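Side-chain contacts in HpcH/HpaI aldolase (Desulfitobacterium hafniense, PDB 3QZ6), which belongs to the HpcH/HpaI aldolase family, whose members are built on a TIM-barrel fold: residues A49-F52 against R53-N56; P130-W133 against A134-V137; D238-A241 against L242-T246. All coordinates share one frame; numbering follows the deposited sequence.

Contact 1: A49-F52 against R53-N56; sequences AYTF and REIN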
# COMPACT_ATOMS: atom_id res chain seq x y z
N ALA A 49 -14.54 0.94 -0.15
CA ALA A 49 -15.25 1.65 -1.22
C ALA A 49 -15.05 1.09 -2.62
O ALA A 49 -15.41 1.75 -3.58
CB ALA A 49 -14.85 3.14 -1.20
N TYR A 50 -14.48 -0.11 -2.77
CA TYR A 50 -14.10 -0.58 -4.11
C TYR A 50 -15.27 -0.56 -5.11
O TYR A 50 -16.35 -1.01 -4.78
CB TYR A 50 -13.52 -1.99 -4.05
CG TYR A 50 -12.16 -2.01 -3.40
CD1 TYR A 50 -11.01 -1.79 -4.16
CD2 TYR A 50 -12.02 -2.23 -2.04
CE1 TYR A 50 -9.76 -1.80 -3.56
CE2 TYR A 50 -10.78 -2.24 -1.44
CZ TYR A 50 -9.66 -2.02 -2.20
OH TYR A 50 -8.42 -2.02 -1.60
N THR A 51 -15.04 -0.04 -6.31
CA THR A 51 -16.07 -0.10 -7.35
C THR A 51 -15.89 -1.36 -8.20
O THR A 51 -14.84 -2.01 -8.15
CB THR A 51 -15.97 1.09 -8.29
OG1 THR A 51 -14.74 0.98 -9.04
CG2 THR A 51 -15.97 2.40 -7.49
N PHE A 52 -16.90 -1.71 -8.99
CA PHE A 52 -16.73 -2.89 -9.83
C PHE A 52 -15.68 -2.68 -10.92
O PHE A 52 -15.04 -3.64 -11.35
CB PHE A 52 -18.08 -3.36 -10.40
CG PHE A 52 -18.97 -4.00 -9.36
CD1 PHE A 52 -18.63 -3.93 -8.01
CD2 PHE A 52 -20.12 -4.69 -9.72
CE1 PHE A 52 -19.43 -4.52 -7.03
CE2 PHE A 52 -20.93 -5.28 -8.75
CZ PHE A 52 -20.59 -5.19 -7.41
N ARG A 53 -15.53 -1.43 -11.39
CA ARG A 53 -14.46 -1.11 -12.34
C ARG A 53 -13.08 -1.36 -11.71
O ARG A 53 -12.19 -1.96 -12.32
CB ARG A 53 -14.58 0.33 -12.85
CG ARG A 53 -13.44 0.76 -13.82
CD ARG A 53 -13.50 -0.08 -15.11
NE ARG A 53 -14.74 0.19 -15.83
CZ ARG A 53 -15.27 -0.59 -16.76
NH1 ARG A 53 -14.67 -1.72 -17.11
NH2 ARG A 53 -16.41 -0.24 -17.35
N GLU A 54 -12.89 -0.89 -10.48
CA GLU A 54 -11.62 -1.13 -9.79
C GLU A 54 -11.33 -2.62 -9.69
O GLU A 54 -10.18 -3.07 -9.84
CB GLU A 54 -11.60 -0.48 -8.41
CG GLU A 54 -11.50 1.04 -8.46
CD GLU A 54 -11.81 1.68 -7.11
OE1 GLU A 54 -12.17 0.95 -6.17
OE2 GLU A 54 -11.69 2.92 -6.99
N ILE A 55 -12.37 -3.40 -9.43
CA ILE A 55 -12.21 -4.84 -9.30
C ILE A 55 -11.84 -5.44 -10.65
O ILE A 55 -10.94 -6.26 -10.73
CB ILE A 55 -13.46 -5.48 -8.69
CG1 ILE A 55 -13.55 -5.08 -7.22
CG2 ILE A 55 -13.40 -7.02 -8.83
CD1 ILE A 55 -14.88 -5.41 -6.53
N ASN A 56 -12.50 -4.98 -11.72
CA ASN A 56 -12.15 -5.41 -13.07
C ASN A 56 -10.66 -5.15 -13.33
O ASN A 56 -9.95 -6.01 -13.84
CB ASN A 56 -13.02 -4.65 -14.09
CG ASN A 56 -12.90 -5.21 -15.52
OD1 ASN A 56 -11.96 -5.94 -15.87
ND2 ASN A 56 -13.86 -4.85 -16.35

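Contact 2: P130-W133 against A134-V137; sequences PVNW and AEWV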
# COMPACT_ATOMS: atom_id res chain seq x y z
N PRO A 130 -12.88 -17.88 -27.14
CA PRO A 130 -14.00 -18.70 -27.61
C PRO A 130 -14.10 -19.93 -26.74
O PRO A 130 -13.07 -20.39 -26.25
CB PRO A 130 -13.57 -19.12 -29.03
CG PRO A 130 -12.29 -18.36 -29.33
CD PRO A 130 -11.69 -18.02 -28.00
N VAL A 131 -15.31 -20.46 -26.55
CA VAL A 131 -15.49 -21.67 -25.76
C VAL A 131 -16.51 -22.62 -26.38
O VAL A 131 -17.29 -22.22 -27.24
CB VAL A 131 -16.00 -21.33 -24.35
CG1 VAL A 131 -15.06 -20.34 -23.65
CG2 VAL A 131 -17.41 -20.77 -24.44
N ASN A 132 -16.49 -23.87 -25.95
CA ASN A 132 -17.55 -24.83 -26.22
C ASN A 132 -18.57 -24.68 -25.10
O ASN A 132 -18.34 -25.16 -23.99
CB ASN A 132 -16.96 -26.25 -26.21
CG ASN A 132 -18.01 -27.34 -26.44
OD1 ASN A 132 -19.20 -27.16 -26.14
ND2 ASN A 132 -17.56 -28.48 -26.95
N TRP A 133 -19.68 -23.99 -25.35
CA TRP A 133 -20.57 -23.58 -24.25
C TRP A 133 -21.04 -24.72 -23.37
O TRP A 133 -21.01 -24.61 -22.14
CB TRP A 133 -21.76 -22.76 -24.75
CG TRP A 133 -21.36 -21.36 -25.17
CD1 TRP A 133 -21.25 -20.89 -26.45
CD2 TRP A 133 -20.98 -20.28 -24.31
NE1 TRP A 133 -20.85 -19.58 -26.43
CE2 TRP A 133 -20.67 -19.18 -25.13
CE3 TRP A 133 -20.88 -20.14 -22.92
CZ2 TRP A 133 -20.28 -17.94 -24.61
CZ3 TRP A 133 -20.48 -18.90 -22.40
CH2 TRP A 133 -20.18 -17.83 -23.25
N ALA A 134 -21.47 -25.82 -23.99
CA ALA A 134 -22.06 -26.92 -23.25
C ALA A 134 -21.07 -27.47 -22.22
O ALA A 134 -21.45 -27.77 -21.09
CB ALA A 134 -22.54 -28.03 -24.21
N GLU A 135 -19.81 -27.60 -22.62
CA GLU A 135 -18.77 -28.10 -21.73
C GLU A 135 -18.33 -27.01 -20.76
O GLU A 135 -18.10 -27.26 -19.57
CB GLU A 135 -17.55 -28.55 -22.53
CG GLU A 135 -17.34 -30.05 -22.59
CD GLU A 135 -18.39 -30.75 -23.42
OE1 GLU A 135 -18.86 -31.83 -22.99
OE2 GLU A 135 -18.75 -30.22 -24.49
N TRP A 136 -18.20 -25.80 -21.27
CA TRP A 136 -17.61 -24.71 -20.49
C TRP A 136 -18.42 -24.36 -19.25
O TRP A 136 -17.85 -24.17 -18.18
CB TRP A 136 -17.41 -23.48 -21.37
CG TRP A 136 -16.63 -22.38 -20.71
CD1 TRP A 136 -15.27 -22.21 -20.72
CD2 TRP A 136 -17.17 -21.30 -19.94
NE1 TRP A 136 -14.94 -21.07 -20.01
CE2 TRP A 136 -16.08 -20.50 -19.52
CE3 TRP A 136 -18.47 -20.92 -19.58
CZ2 TRP A 136 -16.25 -19.36 -18.75
CZ3 TRP A 136 -18.64 -19.78 -18.81
CH2 TRP A 136 -17.53 -19.01 -18.40
N VAL A 137 -19.74 -24.29 -19.36
CA VAL A 137 -20.54 -23.96 -18.17
C VAL A 137 -20.41 -25.03 -17.08
O VAL A 137 -20.41 -24.71 -15.90
CB VAL A 137 -22.04 -23.70 -18.50
CG1 VAL A 137 -22.19 -22.41 -19.30
CG2 VAL A 137 -22.65 -24.90 -19.24
O HOH W 1 -21.52 -26.24 -26.97

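Contact 3: D238-A241 against L242-T246; sequences DVAA and LQTYT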
# COMPACT_ATOMS: atom_id res chain seq x y z
N ASP A 238 -3.38 -5.35 3.38
CA ASP A 238 -2.54 -4.25 2.91
C ASP A 238 -2.45 -3.12 3.93
O ASP A 238 -1.37 -2.57 4.16
CB ASP A 238 -3.04 -3.72 1.55
CG ASP A 238 -4.47 -3.20 1.61
OD1 ASP A 238 -5.27 -3.69 2.45
OD2 ASP A 238 -4.81 -2.31 0.81
N VAL A 239 -3.57 -2.76 4.53
CA VAL A 239 -3.56 -1.69 5.52
C VAL A 239 -2.65 -2.01 6.71
O VAL A 239 -1.84 -1.19 7.11
CB VAL A 239 -4.98 -1.36 6.03
CG1 VAL A 239 -4.91 -0.36 7.17
CG2 VAL A 239 -5.84 -0.81 4.88
N ALA A 240 -2.79 -3.21 7.28
CA ALA A 240 -1.93 -3.58 8.41
C ALA A 240 -0.47 -3.59 8.00
O ALA A 240 0.40 -3.19 8.76
CB ALA A 240 -2.34 -4.95 8.98
N ALA A 241 -0.20 -4.05 6.78
CA ALA A 241 1.16 -4.04 6.26
C ALA A 241 1.73 -2.63 6.26
O ALA A 241 2.82 -2.39 6.78
CB ALA A 241 1.19 -4.63 4.82
N LEU A 242 0.98 -1.68 5.70
CA LEU A 242 1.44 -0.30 5.63
C LEU A 242 1.57 0.33 7.01
O LEU A 242 2.55 1.02 7.29
CB LEU A 242 0.51 0.52 4.72
CG LEU A 242 0.67 0.20 3.22
CD1 LEU A 242 -0.57 0.59 2.39
CD2 LEU A 242 1.93 0.87 2.67
N GLN A 243 0.60 0.09 7.89
CA GLN A 243 0.64 0.73 9.21
C GLN A 243 1.74 0.15 10.09
O GLN A 243 2.46 0.87 10.77
CB GLN A 243 -0.71 0.63 9.92
CG GLN A 243 -1.82 1.37 9.20
CD GLN A 243 -2.99 1.68 10.11
OE1 GLN A 243 -3.82 0.82 10.39
NE2 GLN A 243 -3.04 2.92 10.59
N THR A 244 1.86 -1.17 10.07
CA THR A 244 2.81 -1.85 10.94
C THR A 244 4.26 -1.59 10.52
O THR A 244 5.06 -1.13 11.32
CB THR A 244 2.53 -3.35 11.00
OG1 THR A 244 1.16 -3.55 11.38
CG2 THR A 244 3.44 -4.03 12.03
N TYR A 245 4.57 -1.87 9.27
CA TYR A 245 5.92 -1.62 8.74
C TYR A 245 6.31 -0.16 8.89
O TYR A 245 7.38 0.15 9.41
CB TYR A 245 6.01 -2.04 7.27
CG TYR A 245 7.34 -1.74 6.59
CD1 TYR A 245 8.35 -2.70 6.52
CD2 TYR A 245 7.57 -0.51 6.01
CE1 TYR A 245 9.57 -2.43 5.88
CE2 TYR A 245 8.77 -0.23 5.36
CZ TYR A 245 9.77 -1.19 5.30
OH TYR A 245 10.95 -0.88 4.65
N THR A 246 5.45 0.76 8.45
CA THR A 246 5.83 2.17 8.47
C THR A 246 6.04 2.68 9.90
O THR A 246 7.03 3.36 10.19
CB THR A 246 4.81 3.07 7.74
OG1 THR A 246 4.51 2.51 6.46
CG2 THR A 246 5.40 4.47 7.51

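Contact 1: A49-F52 against R53-N56
With OG1 of Thr51 set between its own backbone N and carbonyl carbon (chi1 68°), and CG of Glu54 anti to its carbonyl carbon (chi1 -72°), the two side chains turn back on each other's backbones and form a capping box. Thr51 is the N-cap of helix 52-65, the helix that follows the second strand of the TIM barrel. Its OG1 accepts from Glu54 N at 3.0 Å, and the bond is nearly straight. In return the extended Glu54 chain brings OE1 back to Thr51 N, also at 3.0 Å; this N-H comes from above the carboxylate plane, 61° out of it. The two reciprocal bonds fix the rotation of both side chains and give the N-H groups of Thr51 and Glu54 side-chain acceptors. The side chains of Thr51 and Glu54 cross at about a right angle, with CG of Glu54 3.3 Å from OG1 of Thr51. The helical backbone pattern then takes over, Ile55 N bonding to Thr51 O and Asn56 N to Phe52 O.

Tyr50 stands beside the box, its ring turned nearly perpendicular to the Glu54 carboxylate and its hydroxyl hydrogen-bonded to Val24 O. On another flank, CD1 of Ile55 approaches CD1 of Phe52 at 4.3 Å, and both side chains also pack on helix 78-87, Phe52 against Arg83 and Ile87, Ile55 against Leu84. The same carboxylate oxygen that bonds Thr51 N also touches the residue before it: Glu54 OE1 lies 3.2 Å from Tyr50 CA and 3.6 Å from Tyr50 CD1.

Contact 2: P130-W133 against A134-V137
Val131 and Trp133 both lean on Trp136 at the start of helix 133-141, on the surface of the barrel protein. Trp136 has CG anti to its backbone N (chi1 -172°), which swings the indole back toward the loop. There Val131 CG1 sits over a face of its five-membered ring, 3.8 Å from the centroid and 24° off the normal, a CH-pi contact. Trp133 runs alongside Trp136 in the same direction. The two form an offset edge-to-face pair: the edge of Trp133 is turned to the face of Trp136, with planes at 78° and six-membered ring centroids 5.7 Å apart. The nearest atoms are Trp133 CZ3 and Trp136 CE3, at 4.0 Å. Val131 CG2 meanwhile lies 3.6 Å above the Trp133 ring plane, over its centre, so the two methyls of this valine fill the corner between the indoles, one on a face of each.

Asn132 is the N-cap. A water donates to its OD1 at 2.6 Å and accepts from Ala134 N at 3.0 Å, while Trp136 N bonds to Asn132 O. The polar link from cap side chain to Ala134 N thus runs through a water, while apolar and aromatic contacts hold the Trp136 indole.

Contact 3: D238-A241 against L242-T246
This is an i to i+4 contact within a single helix, the first turns of helix 238-254, which leaves the eighth and last strand of the TIM barrel. Backbone bonds run from Leu242 N to Asp238 O, from Gln243 N to Val239 O and from Tyr245 N to Ala241 O. Ala240 O is gripped twice, by Thr244 N and by Thr244 OG1, each at 2.8 Å and from opposite faces of the carbonyl plane. The hydroxyl can fold back in this way because chi1 of -55° sets OG1 of Thr244 on the N side of its CB, opposite the carbonyl carbon. Two residues on, Thr246 bonds back in a similar way, but with OG1 in the carbonyl plane of Leu242, 2.6 Å from its O; Thr246 N bonds to the same oxygen. Val239 and Gln243 lie side by side and point the same way, with CG1 of Val239 3.6 Å from OE1 of Gln243.

At the N-terminal end, Asp238 reaches the loop after strand 16-21, OD1 bonding Asn22 N and OD2 the N-H groups of Leu23 and Val24. Farther along, the helix packs on the second subunit: Leu242 meets Leu242 of that chain, and the ring of Tyr245 stacks on Trp235 of that chain and its OH hydrogen-bonds OG of Ser236 there. The segment therefore joins strand 232-237 to the subunit interface, with the loop after strand 16-21 against its first turn.

Overall arrangement
All three contacts sit at the beginnings of helices of one TIM barrel: contacts 1 and 2 span a loop and the first turn, and contact 3 lies wholly on the last helix. Contacts 1 and 3 are neighbours, with centres 22 Å apart and nearest atoms about 4 Å apart, though they do not touch. Val24 links them: its O is hydrogen-bonded to Tyr50 OH and its N gives a bond to Asp238 OD2. The side chains of Tyr50 and Asp238 each lie about 7 Å from a bound zinc ion. Contact 2 is remote, its centre 27 Å from that of contact 1 and 43 Å from that of contact 3, across the chain's centre from the latter. Among the three, contact 3 alone meets the second subunit.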